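Local coordinates for attaching and effacing protein, pathogenesis factor (Escherichia coli, PDB 4E9L) that probably acts as an adhesin of the intimin/invasin family in bacterial attachment, this piece being a row of immunoglobulin-like domains from the longer protein, at residues D101-G106 with V185-D190; G107-I112 with A156-G161; S132-A137 with E166-P171; L216-A221 with G254-T259. All blocks are in the same frame, centred on the assembly; numbering follows the deposited sequence.

Contact 1 of 4, residues D101-G106 with V185-D190; sequences DKPVVG and VTVVAD
Pro103 and Val105 hold Val188 between them through its backbone, tying the loop 101-106 to the end of the strand 183-187. In this immunoglobulin-like domain the loop follows the first strand of one sheet and pairs with the chain just beyond the last strand of the other, as the A' segment does with strand G in many Ig folds. The two run in roughly the same direction, 40° apart, with a single bridge between Val104 and Val188. Val188 N donates to Pro103 O at 2.9 Å, and Val105 N to Val188 O at 3.0 Å.

Side chains gather on two sides of this bridge. On the buried side, Val187 has CG1 trans to its backbone N (chi1 178°), which sets that methyl against Val105 CG1 at 3.8 Å. Its other branch, CG2, meets Pro103 CG at 4.1 Å, the valine and the proline ring crossing at about a right angle. On the more exposed side, Val104 CG2 packs against Val188 CG2 (3.9 Å), while Val188 CG1 lies beside the aliphatic start of Lys102, 4.0 Å from its CB.

The far end is polar. Asp101 OD1 takes a weak bond from Lys102 N and accepts from a bridging water at 2.7 Å; the same water is hydrogen-bonded to Thr186 OG1 at 3.1 Å.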
loop_
_atom_site.group_PDB
_atom_site.type_symbol
_atom_site.label_atom_id
_atom_site.label_comp_id
_atom_site.label_asym_id
_atom_site.label_seq_id
_atom_site.Cartn_x
_atom_site.Cartn_y
_atom_site.Cartn_z
ATOM N N ASP A 101 24.267 -20.062 -7.908
ATOM C CA ASP A 101 23.010 -19.496 -8.348
ATOM C C ASP A 101 22.694 -18.433 -7.264
ATOM O O ASP A 101 23.273 -18.468 -6.170
ATOM C CB ASP A 101 21.925 -20.571 -8.477
ATOM C CG ASP A 101 20.558 -20.042 -8.897
ATOM O OD1 ASP A 101 20.499 -18.921 -9.480
ATOM O OD2 ASP A 101 19.547 -20.724 -8.613
ATOM N N LYS A 102 21.883 -17.433 -7.596
ATOM C CA LYS A 102 21.612 -16.338 -6.663
ATOM C C LYS A 102 22.849 -15.516 -6.196
ATOM O O LYS A 102 22.958 -15.188 -5.001
ATOM C CB LYS A 102 20.640 -16.734 -5.535
ATOM C CG LYS A 102 19.305 -17.203 -6.097
ATOM C CD LYS A 102 18.237 -17.333 -5.025
ATOM C CE LYS A 102 17.082 -18.220 -5.448
ATOM N NZ LYS A 102 16.539 -17.889 -6.799
ATOM N N PRO A 103 23.803 -15.158 -7.095
ATOM C CA PRO A 103 24.866 -14.243 -6.655
ATOM C C PRO A 103 24.187 -12.878 -6.429
ATOM O O PRO A 103 23.075 -12.638 -6.932
ATOM C CB PRO A 103 25.803 -14.198 -7.864
ATOM C CG PRO A 103 24.877 -14.347 -9.038
ATOM C CD PRO A 103 23.888 -15.390 -8.558
ATOM N N VAL A 104 24.820 -12.012 -5.655
ATOM C CA VAL A 104 24.259 -10.695 -5.337
ATOM C C VAL A 104 24.834 -9.674 -6.304
ATOM O O VAL A 104 26.006 -9.788 -6.705
ATOM C CB VAL A 104 24.564 -10.334 -3.845
ATOM C CG1 VAL A 104 23.973 -8.973 -3.441
ATOM C CG2 VAL A 104 24.047 -11.432 -2.904
ATOM N N VAL A 105 24.037 -8.651 -6.649
ATOM C CA VAL A 105 24.494 -7.517 -7.471
ATOM C C VAL A 105 25.782 -6.966 -6.879
ATOM O O VAL A 105 25.944 -6.947 -5.641
ATOM C CB VAL A 105 23.434 -6.381 -7.612
ATOM C CG1 VAL A 105 22.266 -6.828 -8.461
ATOM C CG2 VAL A 105 22.958 -5.851 -6.253
ATOM N N GLY A 106 26.715 -6.596 -7.764
ATOM C CA GLY A 106 28.008 -6.063 -7.361
ATOM C C GLY A 106 28.989 -7.129 -6.927
ATOM O O GLY A 106 30.150 -6.826 -6.653
ATOM N N VAL A 185 21.072 -17.746 -14.315
ATOM C CA VAL A 185 20.941 -17.483 -12.874
ATOM C C VAL A 185 20.124 -16.224 -12.666
ATOM O O VAL A 185 19.991 -15.397 -13.580
ATOM C CB VAL A 185 22.277 -17.415 -12.068
ATOM C CG1 VAL A 185 23.005 -18.759 -12.054
ATOM C CG2 VAL A 185 23.191 -16.287 -12.543
ATOM N N THR A 186 19.614 -16.066 -11.439
ATOM C CA THR A 186 18.932 -14.866 -10.998
ATOM C C THR A 186 19.960 -14.146 -10.148
ATOM O O THR A 186 20.473 -14.714 -9.179
ATOM C CB THR A 186 17.684 -15.196 -10.156
ATOM O OG1 THR A 186 16.808 -15.997 -10.940
ATOM C CG2 THR A 186 16.959 -13.931 -9.666
ATOM N N VAL A 187 20.301 -12.922 -10.543
ATOM C CA VAL A 187 21.221 -12.097 -9.766
ATOM C C VAL A 187 20.278 -11.336 -8.809
ATOM O O VAL A 187 19.361 -10.657 -9.266
ATOM C CB VAL A 187 22.089 -11.164 -10.642
ATOM C CG1 VAL A 187 22.999 -10.299 -9.774
ATOM C CG2 VAL A 187 22.904 -11.968 -11.658
ATOM N N VAL A 188 20.445 -11.544 -7.500
ATOM C CA VAL A 188 19.547 -10.979 -6.490
ATOM C C VAL A 188 19.957 -9.584 -6.036
ATOM O O VAL A 188 21.133 -9.223 -6.078
ATOM C CB VAL A 188 19.270 -11.932 -5.281
ATOM C CG1 VAL A 188 18.651 -13.245 -5.749
ATOM C CG2 VAL A 188 20.512 -12.167 -4.419
ATOM N N ALA A 189 18.983 -8.822 -5.575
ATOM C CA ALA A 189 19.212 -7.482 -5.027
ATOM C C ALA A 189 20.047 -7.598 -3.720
ATOM O O ALA A 189 20.098 -8.661 -3.094
ATOM C CB ALA A 189 17.870 -6.816 -4.739
ATOM N N ASP A 190 20.723 -6.519 -3.331
ATOM C CA ASP A 190 21.491 -6.512 -2.092
ATOM C C ASP A 190 20.529 -6.350 -0.872
ATOM O O ASP A 190 19.296 -6.456 -1.031
ATOM C CB ASP A 190 22.562 -5.396 -2.158
ATOM C CG ASP A 190 23.842 -5.681 -1.381
ATOM O OD1 ASP A 190 23.784 -6.439 -0.376
ATOM O OD2 ASP A 190 24.876 -5.088 -1.720
HETATM O O HOH W 1 18.039 -18.776 -10.616
#

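Contact 2 of 4, residues G107-I112 with A156-G161; sequences GTVTAI and AQISLG
A bend at the second torsion of Gln157 (chi2 -60°) lays its amide alongside Thr110 on the neighbouring strand, where Thr110 OG1 donates to Gln157 OE1 at 2.7 Å. The hydroxyl comes in at the side of the amide oxygen, slightly tilted from the amide plane, and Thr110 CG2 lies near the NE2 end of the same group. Thr108 turns its hydroxyl differently: with OG1 trans to N (chi1 -173°), it reaches across to Ile158 O of the partner strand at 2.9 Å. That carbonyl is gripped twice, since Val109 N also donates to it at 3.0 Å. The two donors do not compete for one position: the amide lies in the carbonyl plane, whereas the hydroxyl sits 51° above it.

The strands are antiparallel. Val109 with Ile158 and Ala111 with Ala156 are hydrogen-bonded pairs, alternating with the non-hydrogen-bonded pairs Thr108 with Ser159 and Thr110 with Gln157. Past the regular strand, Leu160 N still donates to Gly107 O at 2.9 Å. The polar threonines, Gln157 and Ser159 share one face. On the opposite, buried face Val109 CG1 touches both Ile158 CB (3.7 Å) and Leu160 CD2 (3.9 Å).

These are the two inner strands of a four-stranded sheet of the immunoglobulin-like sandwich, flanked by strand 95-99 next to 108-114 and by strand 142-148 next to 153-159. Val109, Ile158 and Leu160 face strand 165-173 of the second sheet.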
loop_
_atom_site.group_PDB
_atom_site.type_symbol
_atom_site.label_atom_id
_atom_site.label_comp_id
_atom_site.label_asym_id
_atom_site.label_seq_id
_atom_site.Cartn_x
_atom_site.Cartn_y
_atom_site.Cartn_z
ATOM N N GLY A 107 28.535 -8.376 -6.873
ATOM C CA GLY A 107 29.402 -9.484 -6.500
ATOM C C GLY A 107 30.062 -10.125 -7.708
ATOM O O GLY A 107 30.339 -9.480 -8.737
ATOM N N THR A 108 30.306 -11.411 -7.594
ATOM C CA THR A 108 30.925 -12.176 -8.675
ATOM C C THR A 108 30.244 -13.523 -8.860
ATOM O O THR A 108 29.632 -14.043 -7.929
ATOM C CB THR A 108 32.464 -12.272 -8.451
ATOM O OG1 THR A 108 33.059 -12.882 -9.595
ATOM C CG2 THR A 108 32.834 -13.067 -7.210
ATOM N N VAL A 109 30.364 -14.092 -10.058
ATOM C CA VAL A 109 29.817 -15.414 -10.387
ATOM C C VAL A 109 30.829 -16.123 -11.304
ATOM O O VAL A 109 31.494 -15.464 -12.118
ATOM C CB VAL A 109 28.356 -15.344 -10.940
ATOM C CG1 VAL A 109 28.263 -14.522 -12.226
ATOM C CG2 VAL A 109 27.730 -16.730 -11.112
ATOM N N THR A 110 31.016 -17.435 -11.118
ATOM C CA THR A 110 31.999 -18.143 -11.940
ATOM C C THR A 110 31.279 -18.857 -13.073
ATOM O O THR A 110 30.263 -19.481 -12.828
ATOM C CB THR A 110 32.833 -19.118 -11.089
ATOM O OG1 THR A 110 33.426 -18.389 -10.009
ATOM C CG2 THR A 110 33.926 -19.829 -11.904
ATOM N N ALA A 111 31.822 -18.785 -14.296
ATOM C CA ALA A 111 31.281 -19.507 -15.450
ATOM C C ALA A 111 32.202 -20.691 -15.691
ATOM O O ALA A 111 33.414 -20.513 -15.774
ATOM C CB ALA A 111 31.252 -18.611 -16.684
ATOM N N ILE A 112 31.631 -21.891 -15.796
ATOM C CA ILE A 112 32.362 -23.124 -16.039
ATOM C C ILE A 112 31.795 -23.761 -17.305
ATOM O O ILE A 112 30.674 -24.273 -17.309
ATOM C CB ILE A 112 32.365 -24.136 -14.855
ATOM C CG1 ILE A 112 32.669 -23.447 -13.485
ATOM C CG2 ILE A 112 33.367 -25.272 -15.148
ATOM C CD1 ILE A 112 31.390 -23.231 -12.609
ATOM N N ALA A 156 35.702 -18.737 -16.365
ATOM C CA ALA A 156 35.773 -17.272 -16.457
ATOM C C ALA A 156 35.076 -16.670 -15.255
ATOM O O ALA A 156 34.111 -17.243 -14.760
ATOM C CB ALA A 156 35.149 -16.760 -17.745
ATOM N N GLN A 157 35.574 -15.527 -14.773
ATOM C CA GLN A 157 34.961 -14.864 -13.630
ATOM C C GLN A 157 34.153 -13.690 -14.125
ATOM O O GLN A 157 34.657 -12.889 -14.928
ATOM C CB GLN A 157 36.038 -14.389 -12.621
ATOM C CG GLN A 157 36.890 -15.511 -12.008
ATOM C CD GLN A 157 36.107 -16.563 -11.236
ATOM O OE1 GLN A 157 35.035 -16.311 -10.673
ATOM N NE2 GLN A 157 36.662 -17.767 -11.162
ATOM N N ILE A 158 32.891 -13.601 -13.700
ATOM C CA ILE A 158 32.031 -12.470 -14.080
ATOM C C ILE A 158 31.912 -11.478 -12.906
ATOM O O ILE A 158 31.519 -11.883 -11.815
ATOM C CB ILE A 158 30.633 -12.905 -14.639
ATOM C CG1 ILE A 158 30.777 -13.744 -15.932
ATOM C CG2 ILE A 158 29.744 -11.662 -14.923
ATOM C CD1 ILE A 158 29.577 -14.714 -16.201
ATOM N N SER A 159 32.282 -10.208 -13.112
ATOM C CA SER A 159 32.106 -9.160 -12.092
ATOM C C SER A 159 30.749 -8.570 -12.421
ATOM O O SER A 159 30.559 -8.059 -13.526
ATOM C CB SER A 159 33.180 -8.074 -12.210
ATOM O OG SER A 159 34.471 -8.636 -12.051
ATOM N N LEU A 160 29.789 -8.716 -11.509
ATOM C CA LEU A 160 28.416 -8.269 -11.734
ATOM C C LEU A 160 28.228 -6.807 -11.527
ATOM O O LEU A 160 28.810 -6.232 -10.620
ATOM C CB LEU A 160 27.427 -9.042 -10.841
ATOM C CG LEU A 160 27.403 -10.560 -11.058
ATOM C CD1 LEU A 160 26.803 -11.257 -9.866
ATOM C CD2 LEU A 160 26.664 -10.923 -12.361
ATOM N N GLY A 161 27.377 -6.221 -12.351
ATOM C CA GLY A 161 26.989 -4.830 -12.208
ATOM C C GLY A 161 26.001 -4.711 -11.055
ATOM O O GLY A 161 25.805 -5.656 -10.276
#

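Contact 3 of 4, residues S132-A137 with E166-P171; sequences SLSGAA and ELDVMP
Peptide carbonyls are the flat groups that join Ser134 to Asp168, and each is approached from a different direction. Ser134 N reaches Asp168 O in the plane of that carbonyl, at 2.9 Å, whereas Asp168 N lies well above the plane of Ser134 O, 42° out of it, although the bond is short at 2.8 Å. Ser132 and Met170 form the next hydrogen-bonded pair of the antiparallel ladder, with Leu133 and Val169 as the non-hydrogen-bonded pair between these two hydrogen-bonded pairs. At the other end Gly135, with no side chain, brings its CA close to Glu166 O, and the chain turns into a short 3-10 segment whose Ala137 N donates to the same oxygen at 3.0 Å.

In the immunoglobulin-like sandwich this ladder belongs to the second sheet, where strand 165-173 pairs with strand 132-134 and also with strand 183-187. Leu133, Leu167 and Val169 occupy its inner face. Leu133 and Val169 point the same way, Leu133 CD2 touching Val169 CG2 at 3.8 Å; all three reach side chains of the first sheet.

The outer face is largely polar, Met170 apart. Ser134 OG, held between its own N and carbonyl carbon (chi1 63°), lies 3.3 Å from Asp168 CB. Glu166 OE2 and Asp168 OD1, both acceptors, come within 3.0 Å of each other; Lys184 forms long, weak ion pairs with both carboxylates and may partly offset their charge.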
loop_
_atom_site.group_PDB
_atom_site.type_symbol
_atom_site.label_atom_id
_atom_site.label_comp_id
_atom_site.label_asym_id
_atom_site.label_seq_id
_atom_site.Cartn_x
_atom_site.Cartn_y
_atom_site.Cartn_z
ATOM N N SER A 132 29.428 -14.549 -23.756
ATOM C CA SER A 132 28.289 -13.766 -24.201
ATOM C C SER A 132 27.284 -13.611 -23.031
ATOM O O SER A 132 26.761 -14.612 -22.518
ATOM C CB SER A 132 27.657 -14.396 -25.434
ATOM O OG SER A 132 26.390 -13.839 -25.726
ATOM N N LEU A 133 27.081 -12.354 -22.568
ATOM C CA LEU A 133 26.196 -12.052 -21.434
ATOM C C LEU A 133 24.924 -11.381 -21.902
ATOM O O LEU A 133 24.969 -10.419 -22.676
ATOM C CB LEU A 133 26.875 -11.131 -20.386
ATOM C CG LEU A 133 28.318 -11.370 -19.921
ATOM C CD1 LEU A 133 28.703 -10.353 -18.849
ATOM C CD2 LEU A 133 28.524 -12.768 -19.375
ATOM N N SER A 134 23.791 -11.884 -21.433
ATOM C CA SER A 134 22.478 -11.326 -21.727
ATOM C C SER A 134 21.582 -11.387 -20.505
ATOM O O SER A 134 21.982 -11.935 -19.458
ATOM C CB SER A 134 21.842 -11.957 -22.968
ATOM O OG SER A 134 21.594 -13.338 -22.798
ATOM N N GLY A 135 20.412 -10.761 -20.634
ATOM C CA GLY A 135 19.427 -10.611 -19.571
ATOM C C GLY A 135 19.659 -9.281 -18.874
ATOM O O GLY A 135 20.723 -8.662 -19.047
ATOM N N ALA A 136 18.699 -8.849 -18.045
ATOM C CA ALA A 136 18.761 -7.578 -17.309
ATOM C C ALA A 136 20.074 -7.362 -16.537
ATOM O O ALA A 136 20.631 -6.275 -16.593
ATOM C CB ALA A 136 17.561 -7.459 -16.361
ATOM N N ALA A 137 20.573 -8.406 -15.841
ATOM C CA ALA A 137 21.789 -8.335 -15.033
ATOM C C ALA A 137 23.104 -8.253 -15.844
ATOM O O ALA A 137 24.132 -7.943 -15.260
ATOM C CB ALA A 137 21.834 -9.474 -14.027
ATOM N N GLU A 166 17.735 -11.559 -14.345
ATOM C CA GLU A 166 18.304 -12.710 -15.022
ATOM C C GLU A 166 19.647 -12.396 -15.686
ATOM O O GLU A 166 19.839 -11.314 -16.247
ATOM C CB GLU A 166 17.318 -13.236 -16.079
ATOM C CG GLU A 166 17.503 -14.713 -16.404
ATOM C CD GLU A 166 16.591 -15.275 -17.484
ATOM O OE1 GLU A 166 15.708 -14.538 -17.984
ATOM O OE2 GLU A 166 16.758 -16.468 -17.828
ATOM N N LEU A 167 20.571 -13.349 -15.588
ATOM C CA LEU A 167 21.853 -13.297 -16.277
ATOM C C LEU A 167 21.959 -14.621 -17.061
ATOM O O LEU A 167 21.849 -15.692 -16.471
ATOM C CB LEU A 167 23.049 -13.130 -15.337
ATOM C CG LEU A 167 24.427 -13.166 -16.039
ATOM C CD1 LEU A 167 24.703 -11.851 -16.787
ATOM C CD2 LEU A 167 25.540 -13.456 -15.049
ATOM N N ASP A 168 22.083 -14.530 -18.383
ATOM C CA ASP A 168 22.227 -15.678 -19.284
ATOM C C ASP A 168 23.639 -15.629 -19.838
ATOM O O ASP A 168 24.071 -14.574 -20.309
ATOM C CB ASP A 168 21.227 -15.583 -20.448
ATOM C CG ASP A 168 19.768 -15.770 -20.078
ATOM O OD1 ASP A 168 19.465 -15.844 -18.865
ATOM O OD2 ASP A 168 18.925 -15.848 -21.009
ATOM N N VAL A 169 24.374 -16.731 -19.739
ATOM C CA VAL A 169 25.756 -16.797 -20.228
ATOM C C VAL A 169 25.893 -17.947 -21.219
ATOM O O VAL A 169 25.525 -19.091 -20.917
ATOM C CB VAL A 169 26.797 -16.887 -19.063
ATOM C CG1 VAL A 169 28.239 -16.835 -19.577
ATOM C CG2 VAL A 169 26.567 -15.786 -18.025
ATOM N N MET A 170 26.424 -17.638 -22.403
ATOM C CA MET A 170 26.668 -18.627 -23.449
ATOM C C MET A 170 28.128 -18.487 -23.954
ATOM O O MET A 170 28.521 -17.376 -24.365
ATOM C CB MET A 170 25.630 -18.445 -24.605
ATOM C CG MET A 170 25.948 -19.217 -25.905
ATOM S SD MET A 170 25.794 -21.044 -25.764
ATOM C CE MET A 170 23.996 -21.247 -25.847
ATOM N N PRO A 171 28.951 -19.568 -23.952
ATOM C CA PRO A 171 30.273 -19.451 -24.589
ATOM C C PRO A 171 30.079 -19.450 -26.107
ATOM O O PRO A 171 29.079 -19.996 -26.621
ATOM C CB PRO A 171 31.012 -20.705 -24.126
ATOM C CG PRO A 171 29.922 -21.712 -23.920
ATOM C CD PRO A 171 28.675 -20.964 -23.534
#

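Contact 4 of 4, residues L216-A221 with G254-T259; sequences LVAKDA and GSYVAT
Leu216 and Tyr256 form the hydrogen-bonded pair at the firmer side of this short antiparallel ladder, where strand 211-217 meets strand 255-261 in an immunoglobulin-like domain. Leu216 N donates to Tyr256 O at 2.8 Å and Tyr256 N returns a bond to Leu216 O at 2.9 Å, both in the plane of the accepting carbonyl. Next to them Ala218 N donates to Gly254 O at 2.9 Å, at the point where Gly254 leads into the strand.

On the buried face the tyrosine ring leans toward 216-218. Leu216 O lies at the ring's edge, 4.0 Å from Tyr256 CD2; Ala218 CB approaches Tyr256 CE2 obliquely, also at 4.0 Å; and Leu216 CD2 adds a looser touch on Tyr256 CD2 at 4.3 Å. Leu231 of strand 231-236 packs on both Leu216 and Tyr256 from the other sheet.

The opposite face is thinner. Val217 and Ser255, both partly exposed, form a non-hydrogen-bonded pair whose side chains cover little of the other strand. Beyond Ala218 the segment 216-221 swings away from 254-259.

At the far end of the ring, Tyr256 OH is hydrogen-bonded to Ile226 O and Leu229 N. The carbonyl can only accept and the amide only donate, which implies that this hydroxyl gives its proton to Ile226 and receives one from Leu229, so that the polar end of a buried ring is satisfied by backbone.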
loop_
_atom_site.group_PDB
_atom_site.type_symbol
_atom_site.label_atom_id
_atom_site.label_comp_id
_atom_site.label_asym_id
_atom_site.label_seq_id
_atom_site.Cartn_x
_atom_site.Cartn_y
_atom_site.Cartn_z
ATOM N N LEU A 216 4.135 -0.900 0.482
ATOM C CA LEU A 216 5.577 -0.834 0.692
ATOM C C LEU A 216 6.250 -1.103 -0.668
ATOM O O LEU A 216 5.901 -2.069 -1.340
ATOM C CB LEU A 216 6.068 -1.891 1.712
ATOM C CG LEU A 216 7.620 -2.034 1.821
ATOM C CD1 LEU A 216 8.264 -0.802 2.535
ATOM C CD2 LEU A 216 7.998 -3.307 2.566
ATOM N N VAL A 217 7.213 -0.269 -1.062
ATOM C CA VAL A 217 8.009 -0.551 -2.251
ATOM C C VAL A 217 9.415 -0.786 -1.648
ATOM O O VAL A 217 10.005 0.119 -1.055
ATOM C CB VAL A 217 7.929 0.523 -3.375
ATOM C CG1 VAL A 217 8.887 0.175 -4.506
ATOM C CG2 VAL A 217 6.508 0.605 -3.936
ATOM N N ALA A 218 9.852 -2.031 -1.654
ATOM C CA ALA A 218 11.105 -2.402 -1.000
ATOM C C ALA A 218 12.218 -2.435 -2.023
ATOM O O ALA A 218 12.072 -3.056 -3.084
ATOM C CB ALA A 218 10.966 -3.769 -0.344
ATOM N N LYS A 219 13.323 -1.782 -1.700
ATOM C CA LYS A 219 14.465 -1.712 -2.614
ATOM C C LYS A 219 15.800 -1.819 -1.884
ATOM O O LYS A 219 15.889 -1.453 -0.710
ATOM C CB LYS A 219 14.444 -0.350 -3.342
ATOM C CG LYS A 219 13.362 -0.192 -4.393
ATOM C CD LYS A 219 13.321 1.267 -4.828
ATOM C CE LYS A 219 12.784 1.482 -6.223
ATOM N NZ LYS A 219 11.437 0.909 -6.428
ATOM N N ASP A 220 16.851 -2.218 -2.626
ATOM C CA ASP A 220 18.234 -2.225 -2.148
ATOM C C ASP A 220 18.858 -0.813 -2.421
ATOM O O ASP A 220 18.184 0.059 -2.984
ATOM C CB ASP A 220 19.038 -3.393 -2.789
ATOM C CG ASP A 220 19.468 -3.231 -4.244
ATOM O OD1 ASP A 220 19.203 -2.150 -4.838
ATOM O OD2 ASP A 220 20.115 -4.168 -4.782
ATOM N N ALA A 221 20.119 -0.588 -2.032
ATOM C CA ALA A 221 20.801 0.710 -2.206
ATOM C C ALA A 221 20.884 1.210 -3.666
ATOM O O ALA A 221 20.942 2.421 -3.887
ATOM C CB ALA A 221 22.192 0.662 -1.582
ATOM N N GLY A 254 8.824 -5.970 -6.161
ATOM C CA GLY A 254 9.103 -5.488 -4.808
ATOM C C GLY A 254 8.039 -4.611 -4.176
ATOM O O GLY A 254 8.337 -3.819 -3.280
ATOM N N SER A 255 6.795 -4.748 -4.638
ATOM C CA SER A 255 5.653 -4.012 -4.111
ATOM C C SER A 255 4.879 -4.953 -3.188
ATOM O O SER A 255 4.651 -6.104 -3.546
ATOM C CB SER A 255 4.765 -3.540 -5.262
ATOM O OG SER A 255 3.640 -2.851 -4.747
ATOM N N TYR A 256 4.485 -4.484 -1.997
ATOM C CA TYR A 256 3.723 -5.318 -1.037
ATOM C C TYR A 256 2.591 -4.482 -0.500
ATOM O O TYR A 256 2.777 -3.290 -0.260
ATOM C CB TYR A 256 4.598 -5.773 0.155
ATOM C CG TYR A 256 5.843 -6.517 -0.254
ATOM C CD1 TYR A 256 5.914 -7.902 -0.152
ATOM C CD2 TYR A 256 6.967 -5.835 -0.723
ATOM C CE1 TYR A 256 7.070 -8.592 -0.507
ATOM C CE2 TYR A 256 8.125 -6.517 -1.093
ATOM C CZ TYR A 256 8.169 -7.897 -0.985
ATOM O OH TYR A 256 9.287 -8.584 -1.358
ATOM N N VAL A 257 1.424 -5.085 -0.294
ATOM C CA VAL A 257 0.296 -4.314 0.253
ATOM C C VAL A 257 -0.286 -4.975 1.489
ATOM O O VAL A 257 -0.233 -6.200 1.616
ATOM C CB VAL A 257 -0.816 -4.000 -0.791
ATOM C CG1 VAL A 257 -0.265 -3.175 -1.972
ATOM C CG2 VAL A 257 -1.507 -5.288 -1.277
ATOM N N ALA A 258 -0.890 -4.175 2.384
ATOM C CA ALA A 258 -1.556 -4.715 3.579
ATOM C C ALA A 258 -2.709 -3.812 3.913
ATOM O O ALA A 258 -2.742 -2.656 3.473
ATOM C CB ALA A 258 -0.575 -4.787 4.763
ATOM N N THR A 259 -3.655 -4.332 4.697
ATOM C CA THR A 259 -4.797 -3.575 5.207
ATOM C C THR A 259 -4.518 -3.086 6.618
ATOM O O THR A 259 -4.235 -3.880 7.515
ATOM C CB THR A 259 -6.089 -4.395 5.167
ATOM O OG1 THR A 259 -6.276 -4.870 3.839
ATOM C CG2 THR A 259 -7.320 -3.562 5.614
#

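Contacts 1, 2 and 3 lie within one immunoglobulin-like domain, their centres 10 to 13 Å apart. Along the chain, contacts 2 and 3 are both nested inside the loop closed by contact 1, and their segments alternate. Contact 2 is in the first sheet and contact 3 in the second, meeting across the core through Ile158 and Val169. Contact 1 joins the two: Gly106 is hydrogen-bonded to Gly161, and Val185 to Leu167. Contact 4 follows in the next domain, its centre 19 Å from that of contact 1; between the two, Asp190 N is hydrogen-bonded to Asp220 OD2. This junction links consecutive domains of the elongated chain, consistent with a rod-like adhesin.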